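PDB 6TZ0: RNA-dependent RNA Polymerase from Bombyx mori cytoplasmic polyhedrosis virus, which synthesises RNA on an RNA template, making plus strands from the double-stranded genome in conservative transcription and complementary minus strands during replication. Local coordinates for residues Ser93-Gly98 against Ser624-Gln629; Ala127-Leu132 against Ala346-Leu351; Val1029-Leu1034 against Gly1195-Met1200; Ala1060-Leu1065 against Val1156-Leu1161. One frame throughout, in Å; residues are numbered along the deposited sequence.

Interaction 1. Residues Ser93-Gly98 against Ser624-Gln629; sequences SFFKQG and SEIFGQ
An aromatic cluster of Phe94, Phe95 and Phe627 makes this buried contact, in which an extended loop of the N-terminal region lies against the turn of a beta-hairpin in the central polymerase domain. Phe627 does most of the touching; its CG, anti to the carbonyl carbon (chi1 -58°), sends the ring toward 93-98. One face receives the backbone of Phe94, whose CA sits 3.7 Å from the Phe627 ring centroid in a CH-pi contact; the opposite face lies on CG2 of its own neighbour Ile626. The pair with Phe95 is T-shaped, with the edge of Phe627 toward the face of Phe95, ring centroids 5.3 Å apart and planes at 75°. Phe94 meets the same ring obliquely, CD1 to Phe627 CD2 at 4.1 Å. Phenylalanine suits position 627, where the flat apolar ring meets neighbours on both faces and at its edge. Within the turn, Ser624 OG accepts a hydrogen bond from the backbone N of Phe627, 2.9 Å away, an ST motif. Arg500 of the viral structural protein 4 chain makes a cation-pi contact with Phe94. Around the cluster, helix 349-356 touches Phe95 through Glu350 and Leu351, helix 121-134 touches Ile626, and strand 628-631 touches Phe94.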
loop_
_atom_site.group_PDB
_atom_site.type_symbol
_atom_site.label_atom_id
_atom_site.label_comp_id
_atom_site.label_asym_id
_atom_site.label_seq_id
_atom_site.Cartn_x
_atom_site.Cartn_y
_atom_site.Cartn_z
ATOM N N SER A 93 -23.150 19.538 -1.953
ATOM C CA SER A 93 -21.875 19.337 -1.284
ATOM C C SER A 93 -21.121 18.152 -1.858
ATOM O O SER A 93 -19.893 18.097 -1.756
ATOM C CB SER A 93 -22.103 19.149 0.213
ATOM O OG SER A 93 -22.906 18.014 0.468
ATOM N N PHE A 94 -21.840 17.216 -2.470
ATOM C CA PHE A 94 -21.267 16.036 -3.098
ATOM C C PHE A 94 -22.314 15.532 -4.088
ATOM O O PHE A 94 -23.421 16.069 -4.162
ATOM C CB PHE A 94 -20.874 14.995 -2.032
ATOM C CG PHE A 94 -20.050 13.856 -2.551
ATOM C CD1 PHE A 94 -18.740 14.060 -2.945
ATOM C CD2 PHE A 94 -20.582 12.582 -2.639
ATOM C CE1 PHE A 94 -17.981 13.018 -3.428
ATOM C CE2 PHE A 94 -19.830 11.537 -3.125
ATOM C CZ PHE A 94 -18.526 11.757 -3.516
ATOM N N PHE A 95 -21.945 14.520 -4.876
ATOM C CA PHE A 95 -22.900 13.805 -5.713
ATOM C C PHE A 95 -23.995 13.155 -4.877
ATOM O O PHE A 95 -23.860 12.951 -3.667
ATOM C CB PHE A 95 -22.212 12.713 -6.529
ATOM C CG PHE A 95 -21.355 13.225 -7.638
ATOM C CD1 PHE A 95 -21.927 13.673 -8.816
ATOM C CD2 PHE A 95 -19.976 13.217 -7.529
ATOM C CE1 PHE A 95 -21.144 14.138 -9.851
ATOM C CE2 PHE A 95 -19.186 13.676 -8.566
ATOM C CZ PHE A 95 -19.772 14.135 -9.727
ATOM N N LYS A 96 -25.088 12.810 -5.548
ATOM C CA LYS A 96 -26.236 12.205 -4.894
ATOM C C LYS A 96 -25.873 10.808 -4.391
ATOM O O LYS A 96 -24.970 10.154 -4.919
ATOM C CB LYS A 96 -27.419 12.155 -5.866
ATOM C CG LYS A 96 -28.772 11.857 -5.254
ATOM C CD LYS A 96 -29.871 11.919 -6.290
ATOM C CE LYS A 96 -31.218 11.647 -5.661
ATOM N NZ LYS A 96 -32.310 11.723 -6.662
ATOM N N GLN A 97 -26.560 10.379 -3.331
ATOM C CA GLN A 97 -26.290 9.125 -2.642
ATOM C C GLN A 97 -26.447 7.904 -3.536
ATOM O O GLN A 97 -25.466 7.217 -3.832
ATOM C CB GLN A 97 -27.226 8.989 -1.451
ATOM C CG GLN A 97 -27.033 7.737 -0.654
ATOM C CD GLN A 97 -28.052 7.615 0.441
ATOM O OE1 GLN A 97 -28.907 8.474 0.612
ATOM N NE2 GLN A 97 -27.990 6.529 1.168
ATOM N N GLY A 98 -27.666 7.625 -3.976
ATOM C CA GLY A 98 -27.830 6.569 -4.945
ATOM C C GLY A 98 -27.827 7.152 -6.336
ATOM O O GLY A 98 -28.869 7.582 -6.839
ATOM N N SER A 624 -11.176 17.977 -3.839
ATOM C CA SER A 624 -11.797 17.925 -5.151
ATOM C C SER A 624 -11.840 19.300 -5.800
ATOM O O SER A 624 -11.944 20.325 -5.124
ATOM C CB SER A 624 -13.209 17.358 -5.054
ATOM O OG SER A 624 -14.034 18.213 -4.301
ATOM N N GLU A 625 -11.752 19.309 -7.129
ATOM C CA GLU A 625 -11.909 20.549 -7.875
ATOM C C GLU A 625 -13.363 20.986 -7.958
ATOM O O GLU A 625 -13.638 22.182 -8.068
ATOM C CB GLU A 625 -11.328 20.395 -9.277
ATOM C CG GLU A 625 -9.820 20.326 -9.311
ATOM C CD GLU A 625 -9.283 20.122 -10.708
ATOM O OE1 GLU A 625 -10.092 19.871 -11.624
ATOM O OE2 GLU A 625 -8.053 20.218 -10.895
ATOM N N ILE A 626 -14.299 20.045 -7.901
ATOM C CA ILE A 626 -15.709 20.406 -7.880
ATOM C C ILE A 626 -16.114 20.901 -6.499
ATOM O O ILE A 626 -16.508 22.058 -6.322
ATOM C CB ILE A 626 -16.579 19.210 -8.296
ATOM C CG1 ILE A 626 -16.160 18.664 -9.654
ATOM C CG2 ILE A 626 -18.024 19.625 -8.355
ATOM C CD1 ILE A 626 -16.792 17.331 -9.950
ATOM N N PHE A 627 -16.008 20.031 -5.499
ATOM C CA PHE A 627 -16.668 20.228 -4.219
ATOM C C PHE A 627 -15.748 20.772 -3.138
ATOM O O PHE A 627 -16.214 21.039 -2.027
ATOM C CB PHE A 627 -17.279 18.908 -3.747
ATOM C CG PHE A 627 -18.257 18.327 -4.709
ATOM C CD1 PHE A 627 -19.514 18.880 -4.857
ATOM C CD2 PHE A 627 -17.926 17.209 -5.457
ATOM C CE1 PHE A 627 -20.418 18.342 -5.749
ATOM C CE2 PHE A 627 -18.825 16.664 -6.346
ATOM C CZ PHE A 627 -20.073 17.230 -6.489
ATOM N N GLY A 628 -14.476 20.938 -3.421
ATOM C CA GLY A 628 -13.557 21.489 -2.425
ATOM C C GLY A 628 -12.826 20.386 -1.661
ATOM O O GLY A 628 -11.949 19.745 -2.208
ATOM N N GLN A 629 -13.204 20.186 -0.404
ATOM C CA GLN A 629 -12.592 19.168 0.438
ATOM C C GLN A 629 -13.662 18.179 0.872
ATOM O O GLN A 629 -14.605 18.548 1.579
ATOM C CB GLN A 629 -11.906 19.794 1.648
ATOM C CG GLN A 629 -11.163 18.794 2.486
ATOM C CD GLN A 629 -10.405 19.433 3.621
ATOM O OE1 GLN A 629 -10.442 20.649 3.797
ATOM N NE2 GLN A 629 -9.714 18.616 4.405
#

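Interaction 2. Residues Ala127-Leu132 against Ala346-Leu351; sequences AALDKL and ATLTEL
Leu132 and Leu348 lead a small hydrophobic core where helix 121-134, in the N-terminal region, packs on the start of helix 349-356 in the central polymerase domain. Leu348 occupies the N-cap position of that second helix, yet its hydrocarbon branches turn to the first helix and bring no polar cap. Its CG meets Leu132 CD1 at 3.7 Å, and its CD1 reaches Ala128 CB at 3.9 Å. Alanine suits this point on the helix because its small side chain lets the leucine come close to the backbone, where Leu348 CD2 is 3.8 Å from Ala128 O. Thr347 has two characters. Its hydroxyl OG1 is hydrogen-bonded to Asp102 O, while its methyl joins the apolar core. That side chain lies about 9 Å from the side chain of Arg485, a residue seen to bind UTP, so the contact lies near a nucleotide-binding residue. The two methyls of Leu132, whose CG stands anti to the backbone N (chi1 -156°), divide the work: besides meeting Leu348, Leu132 CD1 lies 3.8 Å from Leu351 CD1, while Leu132 CD2 lies 3.7 Å from Thr347 CG2.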
loop_
_atom_site.group_PDB
_atom_site.type_symbol
_atom_site.label_atom_id
_atom_site.label_comp_id
_atom_site.label_asym_id
_atom_site.label_seq_id
_atom_site.Cartn_x
_atom_site.Cartn_y
_atom_site.Cartn_z
ATOM N N ALA A 127 -16.489 21.320 -16.178
ATOM C CA ALA A 127 -15.056 21.230 -16.448
ATOM C C ALA A 127 -14.507 19.863 -16.065
ATOM O O ALA A 127 -13.661 19.301 -16.774
ATOM C CB ALA A 127 -14.309 22.330 -15.700
ATOM N N ALA A 128 -15.012 19.288 -14.972
ATOM C CA ALA A 128 -14.582 17.952 -14.585
ATOM C C ALA A 128 -15.122 16.883 -15.524
ATOM O O ALA A 128 -14.441 15.888 -15.774
ATOM C CB ALA A 128 -15.008 17.660 -13.154
ATOM N N LEU A 129 -16.328 17.065 -16.063
ATOM C CA LEU A 129 -16.830 16.093 -17.030
ATOM C C LEU A 129 -16.110 16.207 -18.368
ATOM O O LEU A 129 -15.932 15.195 -19.062
ATOM C CB LEU A 129 -18.336 16.253 -17.200
ATOM C CG LEU A 129 -19.090 15.838 -15.937
ATOM C CD1 LEU A 129 -20.548 16.151 -16.055
ATOM C CD2 LEU A 129 -18.891 14.369 -15.645
ATOM N N ASP A 130 -15.675 17.417 -18.735
ATOM C CA ASP A 130 -14.770 17.580 -19.869
ATOM C C ASP A 130 -13.460 16.839 -19.631
ATOM O O ASP A 130 -12.948 16.167 -20.534
ATOM C CB ASP A 130 -14.503 19.069 -20.105
ATOM C CG ASP A 130 -13.804 19.355 -21.434
ATOM O OD1 ASP A 130 -13.585 18.432 -22.233
ATOM O OD2 ASP A 130 -13.451 20.525 -21.679
ATOM N N LYS A 131 -12.908 16.957 -18.420
ATOM C CA LYS A 131 -11.696 16.222 -18.066
ATOM C C LYS A 131 -11.923 14.714 -18.093
ATOM O O LYS A 131 -11.022 13.955 -18.461
ATOM C CB LYS A 131 -11.218 16.671 -16.685
ATOM C CG LYS A 131 -9.897 16.076 -16.251
ATOM C CD LYS A 131 -9.457 16.603 -14.898
ATOM C CE LYS A 131 -8.137 15.969 -14.481
ATOM N NZ LYS A 131 -7.640 16.475 -13.173
ATOM N N LEU A 132 -13.128 14.275 -17.737
ATOM C CA LEU A 132 -13.467 12.860 -17.777
ATOM C C LEU A 132 -13.479 12.348 -19.211
ATOM O O LEU A 132 -12.925 11.285 -19.508
ATOM C CB LEU A 132 -14.835 12.648 -17.124
ATOM C CG LEU A 132 -15.262 11.308 -16.517
ATOM C CD1 LEU A 132 -16.419 11.530 -15.578
ATOM C CD2 LEU A 132 -15.654 10.297 -17.517
ATOM N N ALA A 346 -10.983 3.657 -15.258
ATOM C CA ALA A 346 -10.683 4.913 -14.586
ATOM C C ALA A 346 -11.672 5.996 -14.969
ATOM O O ALA A 346 -11.944 6.197 -16.153
ATOM C CB ALA A 346 -9.285 5.408 -14.929
ATOM N N THR A 347 -12.164 6.705 -13.959
ATOM C CA THR A 347 -12.906 7.954 -14.124
ATOM C C THR A 347 -12.527 8.896 -12.993
ATOM O O THR A 347 -11.482 8.746 -12.353
ATOM C CB THR A 347 -14.424 7.744 -14.167
ATOM O OG1 THR A 347 -14.828 6.853 -13.121
ATOM C CG2 THR A 347 -14.883 7.287 -15.535
ATOM N N LEU A 348 -13.366 9.913 -12.787
ATOM C CA LEU A 348 -13.224 10.823 -11.659
ATOM C C LEU A 348 -13.379 10.066 -10.351
ATOM O O LEU A 348 -14.306 9.271 -10.188
ATOM C CB LEU A 348 -14.280 11.928 -11.729
ATOM C CG LEU A 348 -14.296 12.937 -12.875
ATOM C CD1 LEU A 348 -15.527 13.811 -12.746
ATOM C CD2 LEU A 348 -13.042 13.780 -12.907
ATOM N N THR A 349 -12.476 10.331 -9.408
ATOM C CA THR A 349 -12.507 9.636 -8.130
ATOM C C THR A 349 -13.657 10.074 -7.235
ATOM O O THR A 349 -13.986 9.356 -6.285
ATOM C CB THR A 349 -11.180 9.830 -7.411
ATOM O OG1 THR A 349 -11.254 9.255 -6.102
ATOM C CG2 THR A 349 -10.864 11.270 -7.319
ATOM N N GLU A 350 -14.293 11.212 -7.527
ATOM C CA GLU A 350 -15.517 11.568 -6.820
ATOM C C GLU A 350 -16.655 10.618 -7.167
ATOM O O GLU A 350 -17.592 10.460 -6.380
ATOM C CB GLU A 350 -15.932 12.999 -7.150
ATOM C CG GLU A 350 -14.957 14.094 -6.759
ATOM C CD GLU A 350 -13.971 14.427 -7.866
ATOM O OE1 GLU A 350 -14.037 13.793 -8.935
ATOM O OE2 GLU A 350 -13.146 15.341 -7.679
ATOM N N LEU A 351 -16.597 9.987 -8.340
ATOM C CA LEU A 351 -17.645 9.062 -8.746
ATOM C C LEU A 351 -17.443 7.670 -8.170
ATOM O O LEU A 351 -18.422 6.981 -7.875
ATOM C CB LEU A 351 -17.720 8.991 -10.270
ATOM C CG LEU A 351 -18.224 10.234 -11.000
ATOM C CD1 LEU A 351 -18.088 10.062 -12.494
ATOM C CD2 LEU A 351 -19.665 10.510 -10.625
#

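Interaction 3. Residues Val1029-Leu1034 against Gly1195-Met1200; sequences VTVDLL and GKRLGM
Arg1197 reaches alongside Val1029 because its chain first extends, with CG anti to the backbone N (chi1 -173°), and then bends at chi3 (69°), which lays the flat guanidinium over the valine. Val1029 CG1 stands over the centre of one guanidinium face, 4.1 Å from Arg1197 CZ, while the charge is answered by a salt bridge from NE to Glu1027. A long side chain suits the place, since it can cover a hydrophobic residue at the surface and still hold a carboxylate. Lys1196 is bent too, at chi2 (-72°), and its aliphatic part crosses Thr1030, where Lys1196 CD lies 3.8 Å from Thr1030 CG2; its NZ makes a weak hydrogen bond to Asp1028 O. On the side of the strands where Arg1197 stands, Val1031 CG1 packs on Arg1197 CB at 3.7 Å.

The backbones are joined by two hydrogen bonds. Arg1197 N gives to Val1029 O at 2.7 Å, and Val1031 N gives to Gly1195 O at 3.1 Å. Gly1195 has a positive phi, a conformation that comes easily to glycine. Thr1030 and Lys1196 form an antiparallel bridge of the non-hydrogen-bonded kind, flanked by the two bonds; here it carries the pairing of strands 1022-1027 and 1196-1202 onward at the edge of a small mixed sheet.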
loop_
_atom_site.group_PDB
_atom_site.type_symbol
_atom_site.label_atom_id
_atom_site.label_comp_id
_atom_site.label_asym_id
_atom_site.label_seq_id
_atom_site.Cartn_x
_atom_site.Cartn_y
_atom_site.Cartn_z
ATOM N N VAL A 1029 20.227 -40.664 -33.742
ATOM C CA VAL A 1029 19.802 -41.311 -32.509
ATOM C C VAL A 1029 18.709 -40.458 -31.884
ATOM O O VAL A 1029 18.912 -39.266 -31.630
ATOM C CB VAL A 1029 20.981 -41.498 -31.543
ATOM C CG1 VAL A 1029 20.502 -42.055 -30.219
ATOM C CG2 VAL A 1029 22.022 -42.405 -32.154
ATOM N N THR A 1030 17.548 -41.059 -31.641
ATOM C CA THR A 1030 16.446 -40.371 -30.986
ATOM C C THR A 1030 16.615 -40.476 -29.479
ATOM O O THR A 1030 16.845 -41.566 -28.951
ATOM C CB THR A 1030 15.100 -40.959 -31.404
ATOM O OG1 THR A 1030 15.029 -42.327 -30.996
ATOM C CG2 THR A 1030 14.930 -40.882 -32.902
ATOM N N VAL A 1031 16.528 -39.338 -28.792
ATOM C CA VAL A 1031 16.623 -39.356 -27.341
ATOM C C VAL A 1031 15.341 -39.924 -26.746
ATOM O O VAL A 1031 14.271 -39.923 -27.365
ATOM C CB VAL A 1031 16.913 -37.952 -26.789
ATOM C CG1 VAL A 1031 18.241 -37.453 -27.291
ATOM C CG2 VAL A 1031 15.813 -36.994 -27.170
ATOM N N ASP A 1032 15.457 -40.433 -25.528
ATOM C CA ASP A 1032 14.280 -40.871 -24.802
ATOM C C ASP A 1032 13.607 -39.695 -24.107
ATOM O O ASP A 1032 14.253 -38.737 -23.675
ATOM C CB ASP A 1032 14.636 -41.959 -23.789
ATOM C CG ASP A 1032 15.789 -41.573 -22.891
ATOM O OD1 ASP A 1032 16.446 -40.544 -23.153
ATOM O OD2 ASP A 1032 16.038 -42.296 -21.907
ATOM N N LEU A 1033 12.293 -39.774 -24.015
ATOM C CA LEU A 1033 11.509 -38.748 -23.359
ATOM C C LEU A 1033 11.428 -39.056 -21.870
ATOM O O LEU A 1033 11.667 -40.184 -21.436
ATOM C CB LEU A 1033 10.112 -38.670 -23.982
ATOM C CG LEU A 1033 9.858 -37.900 -25.289
ATOM C CD1 LEU A 1033 10.495 -38.527 -26.505
ATOM C CD2 LEU A 1033 8.367 -37.793 -25.527
ATOM N N LEU A 1034 11.126 -38.028 -21.079
ATOM C CA LEU A 1034 10.877 -38.231 -19.662
ATOM C C LEU A 1034 9.614 -39.069 -19.474
ATOM O O LEU A 1034 8.721 -39.046 -20.320
ATOM C CB LEU A 1034 10.722 -36.895 -18.936
ATOM C CG LEU A 1034 11.922 -36.174 -18.310
ATOM C CD1 LEU A 1034 12.561 -37.040 -17.254
ATOM C CD2 LEU A 1034 12.945 -35.760 -19.304
ATOM N N GLY A 1195 13.360 -34.404 -31.697
ATOM C CA GLY A 1195 13.680 -35.469 -30.773
ATOM C C GLY A 1195 14.945 -36.243 -31.060
ATOM O O GLY A 1195 15.059 -37.391 -30.625
ATOM N N LYS A 1196 15.902 -35.653 -31.763
ATOM C CA LYS A 1196 17.169 -36.294 -32.079
ATOM C C LYS A 1196 18.261 -35.833 -31.122
ATOM O O LYS A 1196 18.175 -34.771 -30.505
ATOM C CB LYS A 1196 17.580 -35.985 -33.515
ATOM C CG LYS A 1196 16.653 -36.536 -34.573
ATOM C CD LYS A 1196 16.787 -38.034 -34.690
ATOM C CE LYS A 1196 15.976 -38.562 -35.855
ATOM N NZ LYS A 1196 16.089 -40.036 -36.007
ATOM N N ARG A 1197 19.303 -36.651 -31.009
ATOM C CA ARG A 1197 20.419 -36.327 -30.135
ATOM C C ARG A 1197 21.394 -35.405 -30.855
ATOM O O ARG A 1197 21.653 -35.565 -32.049
ATOM C CB ARG A 1197 21.125 -37.605 -29.677
ATOM C CG ARG A 1197 22.192 -37.381 -28.621
ATOM C CD ARG A 1197 22.793 -38.665 -28.097
ATOM N NE ARG A 1197 23.607 -39.356 -29.088
ATOM C CZ ARG A 1197 24.134 -40.559 -28.902
ATOM N NH1 ARG A 1197 23.937 -41.199 -27.760
ATOM N NH2 ARG A 1197 24.867 -41.119 -29.851
ATOM N N LEU A 1198 21.931 -34.435 -30.127
ATOM C CA LEU A 1198 22.854 -33.467 -30.695
ATOM C C LEU A 1198 24.299 -33.848 -30.408
ATOM O O LEU A 1198 24.607 -34.551 -29.444
ATOM C CB LEU A 1198 22.570 -32.068 -30.151
ATOM C CG LEU A 1198 21.211 -31.499 -30.543
ATOM C CD1 LEU A 1198 20.979 -30.159 -29.877
ATOM C CD2 LEU A 1198 21.111 -31.382 -32.045
ATOM N N GLY A 1199 25.189 -33.368 -31.271
ATOM C CA GLY A 1199 26.618 -33.505 -31.079
ATOM C C GLY A 1199 27.301 -32.162 -31.214
ATOM O O GLY A 1199 27.125 -31.476 -32.222
ATOM N N MET A 1200 28.074 -31.768 -30.210
ATOM C CA MET A 1200 28.615 -30.419 -30.144
ATOM C C MET A 1200 30.003 -30.368 -30.768
ATOM O O MET A 1200 30.855 -31.209 -30.473
ATOM C CB MET A 1200 28.673 -29.938 -28.694
ATOM C CG MET A 1200 29.038 -28.471 -28.541
ATOM S SD MET A 1200 29.016 -27.910 -26.832
ATOM C CE MET A 1200 30.538 -28.624 -26.242
#

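Interaction 4. Residues Ala1060-Leu1065 against Val1156-Leu1161; sequences ALLGGL and VSAERL
Apolar packing does most of the work where Leu1061 and Leu1062, at the end of helix 1054-1062, meet Ala1158 and Leu1161. Leu1062 CD1 fits beside Ala1158 CB at 3.8 Å and Leu1161 CD1 at 4.2 Å, while Leu1061 and Leu1161 cross at about a right angle with their CD2 methyls 4.1 Å apart. A branched leucine suits position 1161, where CD1 meets Leu1062 and CD2 meets Leu1061; the small alanine admits a methyl close to the 3-10 turn. Ile1186 of helix 1174-1188 touches Leu1062 and Leu1161 and extends this core.

A second group sets polar atoms against hydrocarbon. Ser1157 CB lies 3.4 Å from Leu1062 O, and its OG faces Leu1062 CD1, but the hydroxyl has its hydrogen bonds elsewhere, with Asn1154 O and Ser1152 OG.

The third group is electrostatic. Arg1160, with CG between N and the carbonyl carbon (chi1 78°), bends again at chi2, bringing the guanidinium to carbonyls of the helix's last turn. Leu1061 O lies over one guanidinium face, 3.2 Å from Arg1160 NH2, a geometry too poor for a hydrogen bond; Arg1160 NE makes a long, weak ion pair with Asp1032 OD1. Gly1063 ends the helix with positive phi, where a side chain would press against the preceding carbonyl O. The chemistry implies a join cemented by hydrocarbon, with an arginine whose positive charge, shared with Asp1032, may be electrostatically favourable beside the helix C-terminus.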
loop_
_atom_site.group_PDB
_atom_site.type_symbol
_atom_site.label_atom_id
_atom_site.label_comp_id
_atom_site.label_asym_id
_atom_site.label_seq_id
_atom_site.Cartn_x
_atom_site.Cartn_y
_atom_site.Cartn_z
ATOM N N ALA A 1060 9.022 -32.379 -21.758
ATOM C CA ALA A 1060 9.336 -33.784 -21.972
ATOM C C ALA A 1060 10.817 -34.033 -22.215
ATOM O O ALA A 1060 11.263 -35.175 -22.084
ATOM C CB ALA A 1060 8.531 -34.313 -23.156
ATOM N N LEU A 1061 11.576 -33.018 -22.613
ATOM C CA LEU A 1061 13.011 -33.185 -22.800
ATOM C C LEU A 1061 13.826 -32.760 -21.588
ATOM O O LEU A 1061 14.692 -33.511 -21.138
ATOM C CB LEU A 1061 13.496 -32.406 -24.024
ATOM C CG LEU A 1061 13.136 -32.881 -25.423
ATOM C CD1 LEU A 1061 13.685 -31.888 -26.408
ATOM C CD2 LEU A 1061 13.698 -34.252 -25.683
ATOM N N LEU A 1062 13.581 -31.563 -21.057
ATOM C CA LEU A 1062 14.429 -31.020 -20.003
ATOM C C LEU A 1062 13.936 -31.361 -18.609
ATOM O O LEU A 1062 14.736 -31.395 -17.670
ATOM C CB LEU A 1062 14.541 -29.497 -20.113
ATOM C CG LEU A 1062 15.515 -28.849 -21.096
ATOM C CD1 LEU A 1062 16.918 -29.402 -20.928
ATOM C CD2 LEU A 1062 15.050 -28.946 -22.526
ATOM N N GLY A 1063 12.640 -31.588 -18.448
ATOM C CA GLY A 1063 12.072 -31.912 -17.157
ATOM C C GLY A 1063 11.581 -30.683 -16.423
ATOM O O GLY A 1063 11.559 -29.564 -16.940
ATOM N N GLY A 1064 11.190 -30.914 -15.179
ATOM C CA GLY A 1064 10.632 -29.868 -14.356
ATOM C C GLY A 1064 11.651 -29.189 -13.472
ATOM O O GLY A 1064 12.834 -29.510 -13.472
ATOM N N LEU A 1065 11.158 -28.240 -12.692
ATOM C CA LEU A 1065 12.006 -27.418 -11.846
ATOM C C LEU A 1065 12.077 -28.000 -10.441
ATOM O O LEU A 1065 11.099 -28.552 -9.932
ATOM C CB LEU A 1065 11.477 -25.980 -11.827
ATOM C CG LEU A 1065 10.261 -25.502 -11.021
ATOM C CD1 LEU A 1065 10.160 -24.011 -11.162
ATOM C CD2 LEU A 1065 8.939 -26.142 -11.415
ATOM N N VAL A 1156 22.157 -28.189 -16.144
ATOM C CA VAL A 1156 22.627 -29.565 -16.055
ATOM C C VAL A 1156 21.591 -30.530 -16.626
ATOM O O VAL A 1156 21.939 -31.626 -17.074
ATOM C CB VAL A 1156 22.995 -29.857 -14.582
ATOM C CG1 VAL A 1156 23.559 -31.258 -14.373
ATOM C CG2 VAL A 1156 23.995 -28.830 -14.082
ATOM N N SER A 1157 20.327 -30.115 -16.707
ATOM C CA SER A 1157 19.271 -30.965 -17.243
ATOM C C SER A 1157 19.394 -31.227 -18.740
ATOM O O SER A 1157 18.651 -32.062 -19.264
ATOM C CB SER A 1157 17.911 -30.342 -16.952
ATOM O OG SER A 1157 17.751 -29.132 -17.666
ATOM N N ALA A 1158 20.302 -30.552 -19.438
ATOM C CA ALA A 1158 20.520 -30.773 -20.857
ATOM C C ALA A 1158 21.728 -31.645 -21.158
ATOM O O ALA A 1158 22.024 -31.867 -22.334
ATOM C CB ALA A 1158 20.679 -29.437 -21.579
ATOM N N GLU A 1159 22.433 -32.151 -20.141
ATOM C CA GLU A 1159 23.647 -32.910 -20.417
ATOM C C GLU A 1159 23.343 -34.307 -20.930
ATOM O O GLU A 1159 24.231 -34.952 -21.495
ATOM C CB GLU A 1159 24.546 -32.987 -19.178
ATOM C CG GLU A 1159 24.066 -33.863 -18.029
ATOM C CD GLU A 1159 24.676 -35.259 -18.024
ATOM O OE1 GLU A 1159 25.738 -35.456 -18.654
ATOM O OE2 GLU A 1159 24.098 -36.159 -17.378
ATOM N N ARG A 1160 22.114 -34.788 -20.760
ATOM C CA ARG A 1160 21.762 -36.098 -21.277
ATOM C C ARG A 1160 21.401 -36.047 -22.754
ATOM O O ARG A 1160 21.254 -37.100 -23.380
ATOM C CB ARG A 1160 20.606 -36.687 -20.454
ATOM C CG ARG A 1160 19.210 -36.157 -20.748
ATOM C CD ARG A 1160 18.443 -37.216 -21.522
ATOM N NE ARG A 1160 17.140 -36.794 -22.004
ATOM C CZ ARG A 1160 16.001 -37.003 -21.366
ATOM N NH1 ARG A 1160 16.001 -37.624 -20.199
ATOM N NH2 ARG A 1160 14.865 -36.594 -21.903
ATOM N N LEU A 1161 21.266 -34.850 -23.322
ATOM C CA LEU A 1161 20.736 -34.671 -24.665
ATOM C C LEU A 1161 21.802 -34.444 -25.723
ATOM O O LEU A 1161 21.515 -34.625 -26.909
ATOM C CB LEU A 1161 19.768 -33.484 -24.681
ATOM C CG LEU A 1161 18.470 -33.667 -23.907
ATOM C CD1 LEU A 1161 17.734 -32.354 -23.811
ATOM C CD2 LEU A 1161 17.616 -34.690 -24.614
#

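In the fold
The four contacts form two pairs on opposite sides of the chain's centre. Interactions 1 and 2 touch and are both buried, joining the N-terminal region to the polymerase domain: aromatic rings at a hairpin turn in one, aliphatic methyls between a helix and the start of another in the other, with Glu350 and Ala128 of interaction 2 touching the aromatic cluster and Ile626 of interaction 1. Interactions 3 and 4 also touch, but inside the C-terminal region. There interaction 3 is a surface contact held by backbone hydrogen bonds and long charged side chains, whereas interaction 4 is a buried leucine core; probable backbone hydrogen bonds from Leu1034 to Ala1060 and from Leu1198 to Leu1161 connect the two.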